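Local coordinates for protein transcriptional regulator (Streptococcus pneumoniae, PDB 2GNP) that is probably a transcriptional regulator whose Rossmann-like putative sugar-binding domain is expected to sense a small effector, though its function has not been established, at residues Glu13-Glu18 with Lys258-Asp263; Glu26-Glu31 with Thr37-Arg42; Gln45-Val50 with Leu225-Gly230; Gly49-Leu54 with Ile153-Ile158; Ile61-Ser64 with Ser68-Asn71. One frame throughout, in Å; residues are numbered along the deposited sequence.

Interaction 1 of 5, residues Glu13-Glu18 with Lys258-Asp263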
# COMPACT_ATOMS: atom_id res chain seq x y z
N GLU A 13 0.92 -13.12 -16.61
CA GLU A 13 -0.07 -12.36 -15.82
C GLU A 13 -1.24 -13.28 -15.41
O GLU A 13 -1.63 -13.32 -14.22
CB GLU A 13 -0.57 -11.13 -16.59
CG GLU A 13 0.54 -10.06 -16.79
CD GLU A 13 0.02 -8.76 -17.44
OE1 GLU A 13 -1.07 -8.81 -18.05
OE2 GLU A 13 0.69 -7.70 -17.34
N ASN A 14 -1.79 -14.03 -16.36
CA ASN A 14 -2.98 -14.86 -16.09
C ASN A 14 -2.64 -16.01 -15.16
O ASN A 14 -3.44 -16.37 -14.28
CB ASN A 14 -3.58 -15.41 -17.40
CG ASN A 14 -4.26 -14.32 -18.22
OD1 ASN A 14 -4.71 -13.31 -17.67
ND2 ASN A 14 -4.30 -14.49 -19.55
N TYR A 15 -1.46 -16.56 -15.35
CA TYR A 15 -0.91 -17.59 -14.48
C TYR A 15 -0.85 -17.14 -13.01
O TYR A 15 -1.33 -17.86 -12.10
CB TYR A 15 0.47 -18.03 -14.98
CG TYR A 15 1.17 -19.00 -14.09
CD1 TYR A 15 2.12 -18.56 -13.14
CD2 TYR A 15 0.93 -20.38 -14.21
CE1 TYR A 15 2.80 -19.45 -12.32
CE2 TYR A 15 1.62 -21.28 -13.41
CZ TYR A 15 2.54 -20.82 -12.46
OH TYR A 15 3.23 -21.69 -11.66
N VAL A 16 -0.32 -15.93 -12.79
CA VAL A 16 -0.13 -15.43 -11.44
C VAL A 16 -1.51 -15.04 -10.89
O VAL A 16 -1.81 -15.28 -9.71
CB VAL A 16 0.84 -14.19 -11.45
CG1 VAL A 16 0.81 -13.44 -10.06
CG2 VAL A 16 2.26 -14.58 -11.86
N LYS A 17 -2.37 -14.42 -11.69
CA LYS A 17 -3.74 -14.09 -11.22
C LYS A 17 -4.50 -15.34 -10.75
O LYS A 17 -5.15 -15.33 -9.71
CB LYS A 17 -4.56 -13.35 -12.24
CG LYS A 17 -4.09 -11.94 -12.39
CD LYS A 17 -5.00 -11.20 -13.32
CE LYS A 17 -4.80 -11.65 -14.71
NZ LYS A 17 -5.54 -10.79 -15.73
N GLU A 18 -4.49 -16.39 -11.57
CA GLU A 18 -5.21 -17.62 -11.19
C GLU A 18 -4.52 -18.28 -9.96
O GLU A 18 -5.21 -18.81 -9.05
CB GLU A 18 -5.27 -18.54 -12.40
CG GLU A 18 -6.31 -19.66 -12.28
CD GLU A 18 -5.83 -20.78 -11.37
OE1 GLU A 18 -6.72 -21.41 -10.76
OE2 GLU A 18 -4.57 -21.01 -11.27
N LYS A 258 10.70 -13.83 -8.80
CA LYS A 258 11.27 -14.18 -7.50
C LYS A 258 10.18 -14.62 -6.47
O LYS A 258 10.42 -15.49 -5.63
CB LYS A 258 12.11 -13.04 -6.95
CG LYS A 258 13.50 -12.95 -7.65
CD LYS A 258 14.32 -11.79 -7.16
CE LYS A 258 15.63 -11.62 -7.99
NZ LYS A 258 15.34 -10.98 -9.31
N VAL A 259 9.02 -13.97 -6.52
CA VAL A 259 7.86 -14.33 -5.69
C VAL A 259 7.50 -15.79 -5.98
O VAL A 259 7.30 -16.58 -5.06
CB VAL A 259 6.66 -13.38 -5.96
CG1 VAL A 259 5.33 -13.96 -5.42
CG2 VAL A 259 6.96 -12.00 -5.37
N LEU A 260 7.42 -16.13 -7.26
CA LEU A 260 7.07 -17.49 -7.68
C LEU A 260 8.10 -18.52 -7.19
O LEU A 260 7.72 -19.58 -6.63
CB LEU A 260 6.89 -17.53 -9.19
CG LEU A 260 5.61 -16.86 -9.71
CD1 LEU A 260 5.69 -16.74 -11.22
CD2 LEU A 260 4.33 -17.57 -9.27
N GLU A 261 9.36 -18.17 -7.34
CA GLU A 261 10.46 -18.98 -6.87
C GLU A 261 10.39 -19.21 -5.36
O GLU A 261 10.48 -20.36 -4.89
CB GLU A 261 11.79 -18.34 -7.22
CG GLU A 261 12.95 -19.30 -6.87
CD GLU A 261 14.32 -18.71 -7.14
OE1 GLU A 261 15.06 -18.41 -6.16
OE2 GLU A 261 14.66 -18.54 -8.33
N GLU A 262 10.25 -18.13 -4.60
CA GLU A 262 10.08 -18.26 -3.15
C GLU A 262 8.86 -19.10 -2.75
O GLU A 262 8.93 -19.93 -1.80
CB GLU A 262 10.03 -16.89 -2.50
CG GLU A 262 10.10 -16.97 -1.00
CD GLU A 262 10.53 -15.68 -0.40
OE1 GLU A 262 11.62 -15.18 -0.75
OE2 GLU A 262 9.77 -15.16 0.44
N ASP A 263 7.74 -18.89 -3.43
CA ASP A 263 6.53 -19.66 -3.12
C ASP A 263 6.80 -21.15 -3.38
O ASP A 263 6.34 -22.00 -2.62
CB ASP A 263 5.36 -19.18 -3.97
CG ASP A 263 3.99 -19.58 -3.40
OD1 ASP A 263 3.01 -19.34 -4.13
OD2 ASP A 263 3.89 -20.12 -2.26
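Y15 swings its ring off helix 5-20 with CG anti to the backbone N (chi1 175°), while L260 answers from helix 253-264 with CG anti to its carbonyl carbon (chi1 -73°) and its CA-CB bond aimed at the partner helix. These settings bring the forked end of the leucine up to the rim of the phenol ring. L260 CD2 lies 3.9 Å from Y15 CE1, near the ring plane and at its edge rather than over a face; L260 CD1 is only slightly farther from the same carbon, at 4.1 Å. The second methyl also serves the next residue along the helix: V16 CG2, set beside its own backbone N, is 4.1 Å from L260 CD1. One leucine is thus shared by two consecutive side chains, V16 buried and Y15 exposed. At the backbone the nearest approach is V16 CA to L260 CA, 8.4 Å. L260 also leans on K19 and Y20, a turn further along helix 5-20, and V16 reaches L25 of strand 24-28. Nearby, D263 hydrogen-bonds to Y20 of helix 5-20 and forms a salt bridge with R242 of helix 234-242. Across 13-18 and 258-263 there is no hydrogen bond, and the touching groups are all hydrocarbon. The contact therefore relies on dispersion and the exclusion of water.

Interaction 2 of 5, residues Glu26-Glu31 with Thr37-Arg42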
# COMPACT_ATOMS: atom_id res chain seq x y z
N GLU A 26 -0.69 -6.00 -13.45
CA GLU A 26 0.19 -5.55 -14.54
C GLU A 26 1.60 -5.86 -14.15
O GLU A 26 2.05 -5.48 -13.05
CB GLU A 26 0.06 -4.04 -14.86
CG GLU A 26 -1.25 -3.63 -15.60
CD GLU A 26 -2.48 -3.54 -14.68
OE1 GLU A 26 -2.30 -3.23 -13.48
OE2 GLU A 26 -3.61 -3.73 -15.18
N ILE A 27 2.33 -6.57 -15.03
CA ILE A 27 3.74 -6.89 -14.81
C ILE A 27 4.54 -6.05 -15.82
O ILE A 27 4.43 -6.28 -17.04
CB ILE A 27 4.07 -8.42 -15.00
CG1 ILE A 27 3.26 -9.30 -14.02
CG2 ILE A 27 5.53 -8.66 -14.83
CD1 ILE A 27 3.27 -10.76 -14.42
N ILE A 28 5.32 -5.10 -15.31
CA ILE A 28 6.25 -4.32 -16.14
C ILE A 28 7.51 -5.10 -16.45
O ILE A 28 8.19 -5.57 -15.55
CB ILE A 28 6.62 -2.95 -15.48
CG1 ILE A 28 5.42 -2.00 -15.47
CG2 ILE A 28 7.76 -2.22 -16.23
CD1 ILE A 28 4.40 -2.35 -14.59
N PRO A 29 7.89 -5.18 -17.75
CA PRO A 29 9.10 -5.90 -18.11
C PRO A 29 10.34 -5.13 -17.67
O PRO A 29 10.30 -3.88 -17.59
CB PRO A 29 9.04 -5.94 -19.64
CG PRO A 29 8.26 -4.72 -20.03
CD PRO A 29 7.19 -4.62 -18.93
N ASN A 30 11.41 -5.86 -17.35
CA ASN A 30 12.67 -5.22 -17.04
C ASN A 30 13.50 -5.26 -18.33
O ASN A 30 13.52 -6.31 -18.99
CB ASN A 30 13.40 -5.95 -15.92
CG ASN A 30 12.63 -5.91 -14.59
OD1 ASN A 30 11.76 -6.75 -14.33
ND2 ASN A 30 12.92 -4.90 -13.79
N GLU A 31 14.17 -4.15 -18.65
CA GLU A 31 14.96 -3.98 -19.91
C GLU A 31 16.46 -3.99 -19.53
O GLU A 31 16.85 -3.50 -18.48
CB GLU A 31 14.61 -2.67 -20.67
CG GLU A 31 13.25 -2.60 -21.45
CD GLU A 31 13.05 -1.32 -22.37
OE1 GLU A 31 13.97 -0.46 -22.53
OE2 GLU A 31 11.93 -1.13 -22.95
N THR A 37 16.03 4.76 -12.26
CA THR A 37 15.17 5.87 -12.60
C THR A 37 14.22 5.51 -13.75
O THR A 37 12.97 5.77 -13.69
CB THR A 37 16.07 7.11 -12.95
OG1 THR A 37 16.77 7.51 -11.76
CG2 THR A 37 15.26 8.28 -13.54
N ILE A 38 14.78 4.92 -14.81
CA ILE A 38 13.97 4.54 -15.97
C ILE A 38 12.90 3.46 -15.55
O ILE A 38 11.73 3.51 -16.02
CB ILE A 38 14.88 3.99 -17.11
CG1 ILE A 38 15.82 5.12 -17.57
CG2 ILE A 38 14.01 3.47 -18.30
CD1 ILE A 38 17.10 4.69 -18.37
N LEU A 39 13.33 2.50 -14.73
CA LEU A 39 12.41 1.44 -14.32
C LEU A 39 11.31 2.06 -13.49
O LEU A 39 10.14 1.81 -13.77
CB LEU A 39 13.13 0.34 -13.53
CG LEU A 39 12.19 -0.75 -12.99
CD1 LEU A 39 11.46 -1.52 -14.09
CD2 LEU A 39 13.01 -1.77 -12.13
N SER A 40 11.66 2.91 -12.51
CA SER A 40 10.61 3.57 -11.69
C SER A 40 9.67 4.43 -12.54
O SER A 40 8.46 4.44 -12.31
CB SER A 40 11.27 4.39 -10.57
OG SER A 40 10.28 5.13 -9.85
N GLU A 41 10.19 5.13 -13.56
CA GLU A 41 9.30 5.85 -14.47
C GLU A 41 8.30 4.92 -15.17
O GLU A 41 7.12 5.26 -15.33
CB GLU A 41 10.10 6.64 -15.54
CG GLU A 41 9.30 7.73 -16.28
CD GLU A 41 8.46 7.21 -17.45
OE1 GLU A 41 8.71 6.09 -17.96
OE2 GLU A 41 7.55 7.95 -17.89
N ARG A 42 8.78 3.77 -15.63
CA ARG A 42 7.96 2.88 -16.44
C ARG A 42 6.82 2.31 -15.60
O ARG A 42 5.69 2.27 -16.06
CB ARG A 42 8.80 1.75 -16.99
CG ARG A 42 8.15 1.03 -18.20
CD ARG A 42 9.24 0.49 -19.21
NE ARG A 42 10.08 -0.43 -18.52
CZ ARG A 42 11.40 -0.46 -18.52
NH1 ARG A 42 12.17 0.36 -19.29
NH2 ARG A 42 11.94 -1.35 -17.75
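R42 lays its guanidinium under E31, whose CG covers one face, 3.8 Å from R42 NH1. The carboxylate plane is turned 22° from that of the guanidinium. E31 OE1, 3.8 Å from R42 NH1, makes a long salt bridge; it lies well out of the guanidinium plane, so charge alone counts. I28 CG2 comes in at the edge, in plane, 3.7 Å from R42 NE. The arginine chain bends at chi2 and again at chi3, the latter 60°, which carries NH2 to the P29 carbonyl: the R42 NH2 to P29 O bond is 3.0 Å long but weak, with an N-H...O angle of 135°. NH2 has a stronger partner in D34, whose carboxylate also accepts the backbone N-H of E31. One turn earlier, L39 CD2 packs 3.5 Å from N30 ND2. That amide is held by others: its oxygen accepts from the N254 backbone and its nitrogen binds D252. The contact lies toward the surface, where strand 24-28 runs out into a loop beside the early turns of helix 36-54. I28 continues inward onto I43 and V46 of this helix, and its strand pairs in parallel with strand 248-252, while I27 packs on helix 253-264.

Interaction 3 of 5, residues Gln45-Val50 with Leu225-Gly230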
# COMPACT_ATOMS: atom_id res chain seq x y z
N GLN A 45 4.32 5.18 -14.64
CA GLN A 45 3.40 5.61 -15.70
C GLN A 45 2.26 4.62 -15.89
O GLN A 45 1.12 5.00 -16.13
CB GLN A 45 4.19 5.82 -17.02
CG GLN A 45 3.36 6.40 -18.10
CD GLN A 45 2.81 7.79 -17.74
OE1 GLN A 45 1.60 7.98 -17.70
NE2 GLN A 45 3.69 8.73 -17.44
N VAL A 46 2.58 3.33 -15.80
CA VAL A 46 1.57 2.29 -15.97
C VAL A 46 0.58 2.48 -14.83
O VAL A 46 -0.65 2.58 -15.06
CB VAL A 46 2.20 0.93 -15.96
CG1 VAL A 46 1.11 -0.17 -15.77
CG2 VAL A 46 3.02 0.71 -17.29
N ALA A 47 1.12 2.70 -13.64
CA ALA A 47 0.30 2.78 -12.39
C ALA A 47 -0.59 4.00 -12.47
O ALA A 47 -1.77 3.94 -12.13
CB ALA A 47 1.17 2.82 -11.15
N ALA A 48 -0.02 5.11 -12.95
CA ALA A 48 -0.78 6.35 -13.10
C ALA A 48 -1.94 6.18 -14.06
O ALA A 48 -3.07 6.57 -13.74
CB ALA A 48 0.14 7.53 -13.58
N GLY A 49 -1.68 5.56 -15.21
CA GLY A 49 -2.75 5.30 -16.16
C GLY A 49 -3.85 4.42 -15.59
O GLY A 49 -5.05 4.71 -15.74
N VAL A 50 -3.42 3.33 -14.95
CA VAL A 50 -4.35 2.41 -14.33
C VAL A 50 -5.24 3.15 -13.32
O VAL A 50 -6.47 3.07 -13.36
CB VAL A 50 -3.65 1.24 -13.65
CG1 VAL A 50 -4.62 0.60 -12.71
CG2 VAL A 50 -3.12 0.22 -14.70
N LEU A 225 -5.32 -1.25 -4.94
CA LEU A 225 -4.18 -1.24 -5.87
C LEU A 225 -2.93 -1.10 -5.06
O LEU A 225 -2.74 -0.06 -4.39
CB LEU A 225 -4.31 -0.05 -6.83
CG LEU A 225 -3.12 0.35 -7.74
CD1 LEU A 225 -2.82 -0.86 -8.65
CD2 LEU A 225 -3.47 1.62 -8.61
N ALA A 226 -2.04 -2.10 -5.14
CA ALA A 226 -0.73 -1.96 -4.55
C ALA A 226 0.30 -1.80 -5.67
O ALA A 226 0.24 -2.54 -6.64
CB ALA A 226 -0.39 -3.19 -3.68
N VAL A 227 1.23 -0.86 -5.51
CA VAL A 227 2.34 -0.74 -6.44
C VAL A 227 3.63 -1.01 -5.68
O VAL A 227 3.93 -0.30 -4.66
CB VAL A 227 2.37 0.70 -7.04
CG1 VAL A 227 3.49 0.79 -8.09
CG2 VAL A 227 1.02 1.04 -7.64
N ALA A 228 4.36 -2.05 -6.08
CA ALA A 228 5.48 -2.49 -5.23
C ALA A 228 6.42 -3.39 -6.03
O ALA A 228 5.96 -4.30 -6.73
CB ALA A 228 4.92 -3.26 -3.97
N TYR A 229 7.73 -3.12 -5.92
CA TYR A 229 8.70 -3.95 -6.62
C TYR A 229 10.05 -3.89 -5.92
O TYR A 229 10.28 -3.04 -5.06
CB TYR A 229 8.81 -3.52 -8.07
CG TYR A 229 9.47 -2.18 -8.26
CD1 TYR A 229 8.74 -1.00 -8.09
CD2 TYR A 229 10.82 -2.11 -8.62
CE1 TYR A 229 9.35 0.27 -8.27
CE2 TYR A 229 11.44 -0.87 -8.80
CZ TYR A 229 10.70 0.31 -8.63
OH TYR A 229 11.34 1.55 -8.79
N GLY A 230 10.91 -4.82 -6.31
CA GLY A 230 12.31 -4.83 -5.86
C GLY A 230 12.62 -6.12 -5.16
O GLY A 230 11.74 -6.73 -4.56
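V227 leaves strand 223-227 with CB pointed at helix 36-54, 4.8 Å from the A47 CB methyl, and there it branches. CG1 takes the position anti to the backbone N (chi1 -176°) and passes 4.3 Å from A47 CB. CG2, anti to the carbonyl carbon, comes closer, with 3.9 Å between V227 CG2 and A47 CB. The alanine methyl therefore faces the fork of the valine, and its small size is consistent with the close approach of the backbones: A47 CA and V227 CA are 7.2 Å apart. Two residues earlier in the strand and three later in the helix, L225 and V50 form a looser second touch. The L225 CD2 branch, the extended one beyond CG, ends 4.4 Å from V50 CG1. Both strand residues point the same way because they are two apart, and A47 and V50 share one helix face. I250 of strand 248-252 touches both A47 and L225, while L72 of helix 67-75 packs on A47 and V227, so other hydrocarbon groups complete the surroundings. On its two edges the strand is bonded through its backbone to strands 153-160 and 248-252. No polar side-chain atom enters between 45-50 and 225-230, and no hydrogen bond links them; the fit depends on the shape of methyl groups in a buried setting, with the main-chain polarity of the strand taken up by the sheet.

Interaction 4 of 5, residues Gly49-Leu54 with Ile153-Ile158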
# COMPACT_ATOMS: atom_id res chain seq x y z
N GLY A 49 -1.68 5.56 -15.21
CA GLY A 49 -2.75 5.30 -16.16
C GLY A 49 -3.85 4.42 -15.59
O GLY A 49 -5.05 4.71 -15.74
N VAL A 50 -3.42 3.33 -14.95
CA VAL A 50 -4.35 2.41 -14.33
C VAL A 50 -5.24 3.15 -13.32
O VAL A 50 -6.47 3.07 -13.36
CB VAL A 50 -3.65 1.24 -13.65
CG1 VAL A 50 -4.62 0.60 -12.71
CG2 VAL A 50 -3.12 0.22 -14.70
N LEU A 51 -4.63 3.96 -12.44
CA LEU A 51 -5.45 4.63 -11.41
C LEU A 51 -6.43 5.68 -12.02
O LEU A 51 -7.60 5.79 -11.64
CB LEU A 51 -4.54 5.28 -10.37
CG LEU A 51 -5.27 5.99 -9.23
CD1 LEU A 51 -6.13 5.00 -8.45
CD2 LEU A 51 -4.21 6.59 -8.28
N ARG A 52 -5.93 6.46 -12.99
CA ARG A 52 -6.77 7.48 -13.59
C ARG A 52 -8.05 6.84 -14.18
O ARG A 52 -9.17 7.37 -14.07
CB ARG A 52 -5.97 8.29 -14.65
CG ARG A 52 -6.84 9.32 -15.38
CD ARG A 52 -6.03 10.19 -16.33
NE ARG A 52 -6.80 11.37 -16.80
CZ ARG A 52 -7.69 11.38 -17.80
NH1 ARG A 52 -8.04 10.25 -18.43
NH2 ARG A 52 -8.28 12.52 -18.13
N ASN A 53 -7.89 5.67 -14.81
CA ASN A 53 -9.04 4.95 -15.36
C ASN A 53 -10.05 4.40 -14.35
O ASN A 53 -11.24 4.19 -14.67
CB ASN A 53 -8.51 3.83 -16.27
CG ASN A 53 -8.14 4.36 -17.65
OD1 ASN A 53 -8.65 5.41 -18.07
ND2 ASN A 53 -7.26 3.64 -18.36
N LEU A 54 -9.55 4.13 -13.15
CA LEU A 54 -10.36 3.64 -12.04
C LEU A 54 -11.18 4.74 -11.43
O LEU A 54 -12.28 4.51 -10.93
CB LEU A 54 -9.48 2.98 -10.97
CG LEU A 54 -8.70 1.70 -11.32
CD1 LEU A 54 -7.91 1.21 -10.09
CD2 LEU A 54 -9.63 0.59 -11.90
N ILE A 153 -11.86 2.69 -3.57
CA ILE A 153 -10.51 2.37 -4.07
C ILE A 153 -9.56 2.61 -2.92
O ILE A 153 -9.80 3.49 -2.12
CB ILE A 153 -10.11 3.29 -5.20
CG1 ILE A 153 -11.03 3.03 -6.41
CG2 ILE A 153 -8.60 3.12 -5.53
CD1 ILE A 153 -10.80 4.12 -7.50
N ALA A 154 -8.57 1.74 -2.79
CA ALA A 154 -7.41 2.04 -1.90
C ALA A 154 -6.19 2.02 -2.81
O ALA A 154 -6.13 1.17 -3.70
CB ALA A 154 -7.26 0.98 -0.87
N VAL A 155 -5.23 2.88 -2.53
CA VAL A 155 -3.94 2.94 -3.26
C VAL A 155 -2.87 2.84 -2.21
O VAL A 155 -2.78 3.71 -1.38
CB VAL A 155 -3.78 4.23 -4.09
CG1 VAL A 155 -2.57 4.12 -5.09
CG2 VAL A 155 -5.12 4.47 -4.90
N VAL A 156 -2.01 1.80 -2.32
CA VAL A 156 -1.06 1.51 -1.22
C VAL A 156 0.31 1.05 -1.79
O VAL A 156 0.42 0.50 -2.90
CB VAL A 156 -1.60 0.39 -0.28
CG1 VAL A 156 -2.96 0.78 0.30
CG2 VAL A 156 -1.63 -0.99 -0.99
N GLY A 157 1.35 1.36 -1.04
CA GLY A 157 2.66 0.71 -1.25
C GLY A 157 2.74 -0.50 -0.30
O GLY A 157 1.83 -0.74 0.52
N ILE A 158 3.83 -1.26 -0.40
CA ILE A 158 4.06 -2.43 0.47
C ILE A 158 5.48 -2.25 0.98
O ILE A 158 6.42 -2.08 0.17
CB ILE A 158 3.93 -3.78 -0.29
CG1 ILE A 158 2.45 -4.02 -0.72
CG2 ILE A 158 4.46 -4.96 0.60
CD1 ILE A 158 2.27 -5.19 -1.75
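L51 and V155 meet tip to tip, the fork of the leucine receiving a single methyl of the valine. V155 CG2 lies 3.7 Å from L51 CD1 and 4.1 Å from L51 CD2, so this knob from the strand is seated across both prongs. With the leucine CG anti to its backbone N (chi1 -179°), beside the carbonyl carbon, both prongs are turned to the strand. A second bump comes from I153, whose CG1-CD1 arm is drawn out straight (chi2 171°) and reaches the last turn of the helix. It ends against the root of L54 rather than its tip: I153 CD1 is 3.9 Å from L54 CB and 3.8 Å from L54 O. Its other branch fills in beside the first pair, with I153 CG2 at 4.3 Å from L51 CD1. The isoleucine thus bridges the two leucines, spanning one turn of the helix, while A154 between the two strand contacts turns its methyl away. The axes of the short segments pass 10.8 Å apart and run nearly antiparallel, at 162°. Neighbours close the surroundings: L51 also packs on F63 of strand 60-63, and I153 touches I61 of that strand. Strand 153-160 is paired in parallel with strands 60-63 and 223-227, and helix 36-54 lies over this part of the sheet, running back against the strand direction. Such a helix, laid antiparallel against the parallel strands of the sheet with aliphatic side chains between, is typical of Rossmann-like alpha/beta folds, consistent with the family.

Interaction 5 of 5, residues Ile61-Ser64 with Ser68-Asn71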
# COMPACT_ATOMS: atom_id res chain seq x y z
N ILE A 61 -11.78 7.38 -2.02
CA ILE A 61 -10.51 6.78 -2.36
C ILE A 61 -9.54 6.97 -1.18
O ILE A 61 -9.33 8.11 -0.75
CB ILE A 61 -9.92 7.41 -3.68
CG1 ILE A 61 -10.88 7.21 -4.88
CG2 ILE A 61 -8.54 6.86 -3.97
CD1 ILE A 61 -10.61 8.16 -6.08
N GLY A 62 -8.99 5.86 -0.68
CA GLY A 62 -7.97 5.90 0.42
C GLY A 62 -6.53 5.80 -0.10
O GLY A 62 -6.28 5.05 -1.02
N PHE A 63 -5.60 6.56 0.50
CA PHE A 63 -4.18 6.44 0.12
C PHE A 63 -3.38 6.04 1.35
O PHE A 63 -3.72 6.50 2.47
CB PHE A 63 -3.63 7.79 -0.33
CG PHE A 63 -3.56 7.92 -1.83
CD1 PHE A 63 -4.73 7.92 -2.55
CD2 PHE A 63 -2.34 7.92 -2.51
CE1 PHE A 63 -4.70 8.00 -3.95
CE2 PHE A 63 -2.29 7.98 -3.93
CZ PHE A 63 -3.47 8.03 -4.63
N SER A 64 -2.32 5.26 1.14
CA SER A 64 -1.26 5.13 2.16
C SER A 64 -0.13 6.14 1.81
O SER A 64 -0.35 7.26 1.32
CB SER A 64 -0.79 3.68 2.34
OG SER A 64 -0.04 3.52 3.51
N SER A 68 6.65 4.89 -3.95
CA SER A 68 5.90 4.38 -5.10
C SER A 68 4.65 5.22 -5.37
O SER A 68 4.34 5.55 -6.52
CB SER A 68 5.46 2.91 -4.86
OG SER A 68 6.58 2.01 -4.98
N LEU A 69 4.00 5.65 -4.30
CA LEU A 69 2.76 6.40 -4.49
C LEU A 69 3.09 7.81 -4.97
O LEU A 69 2.43 8.35 -5.87
CB LEU A 69 1.94 6.42 -3.20
CG LEU A 69 1.39 5.05 -2.83
CD1 LEU A 69 0.26 5.21 -1.80
CD2 LEU A 69 1.08 4.16 -4.04
N SER A 70 4.10 8.41 -4.35
CA SER A 70 4.49 9.78 -4.75
C SER A 70 4.85 9.78 -6.24
O SER A 70 4.46 10.66 -7.00
CB SER A 70 5.63 10.28 -3.89
OG SER A 70 6.04 11.58 -4.34
N ASN A 71 5.59 8.76 -6.65
CA ASN A 71 6.02 8.66 -8.05
C ASN A 71 4.85 8.53 -9.03
O ASN A 71 4.88 9.04 -10.14
CB ASN A 71 7.01 7.49 -8.20
CG ASN A 71 8.37 7.74 -7.49
OD1 ASN A 71 8.75 8.88 -7.11
ND2 ASN A 71 9.12 6.66 -7.35
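In the beta-alpha-beta unit made by strand 60-63, helix 67-75 and strand 85-88, F63 and S64 at the strand's end receive L69 from the first turns of the helix. The extended branch of the leucine does all the close touching. L69 CD1 is 3.8 Å from F63 CD2, approaching the ring obliquely, and the leucine and the phenylalanine lie alongside with their ends pointing opposite ways. The same methyl rests on the backbone that follows, 3.7 Å from S64 C and 3.8 Å from S64 O. With CG anti to the carbonyl carbon (chi1 -68°), L69 is directed back at the strand it has just followed in the chain. Its aliphatic tip thus covers a peptide carbonyl as well as an aromatic ring, and no hydrogen bond crosses the contact. L105 of helix 102-113 touches both F63 and L69, as does V155 of strand 153-160, and L51 also touches F63, so the pair is buried within the fold. Here a leucine in the opening of a helix folds onto the end of the preceding strand, at the strand-to-helix step of a beta-alpha-beta unit, the repeating element of Rossmann-like alpha/beta folds.

In the fold
Interactions 3, 4 and 5 form the buried part of the set. Interactions 3 and 4 use successive turns of helix 36-54, sharing G49 and V50, against strands 223-227 and 153-160, which are neighbours in one sheet; interaction 5 lies beside them on strand 60-63, another, parallel neighbour of 153-160. Their centres are about 7 to 10 Å apart and their side-chain contacts are apolar, with no hydrogen bond across any of them. Interaction 2 uses the opposite end of helix 36-54 nearer the surface and brings in an arginine, carboxylates and a carbonyl. Interaction 1, partly buried, joins helices near the chain's two ends with hydrocarbon only, and touches interaction 2 through E13 and the I27 backbone.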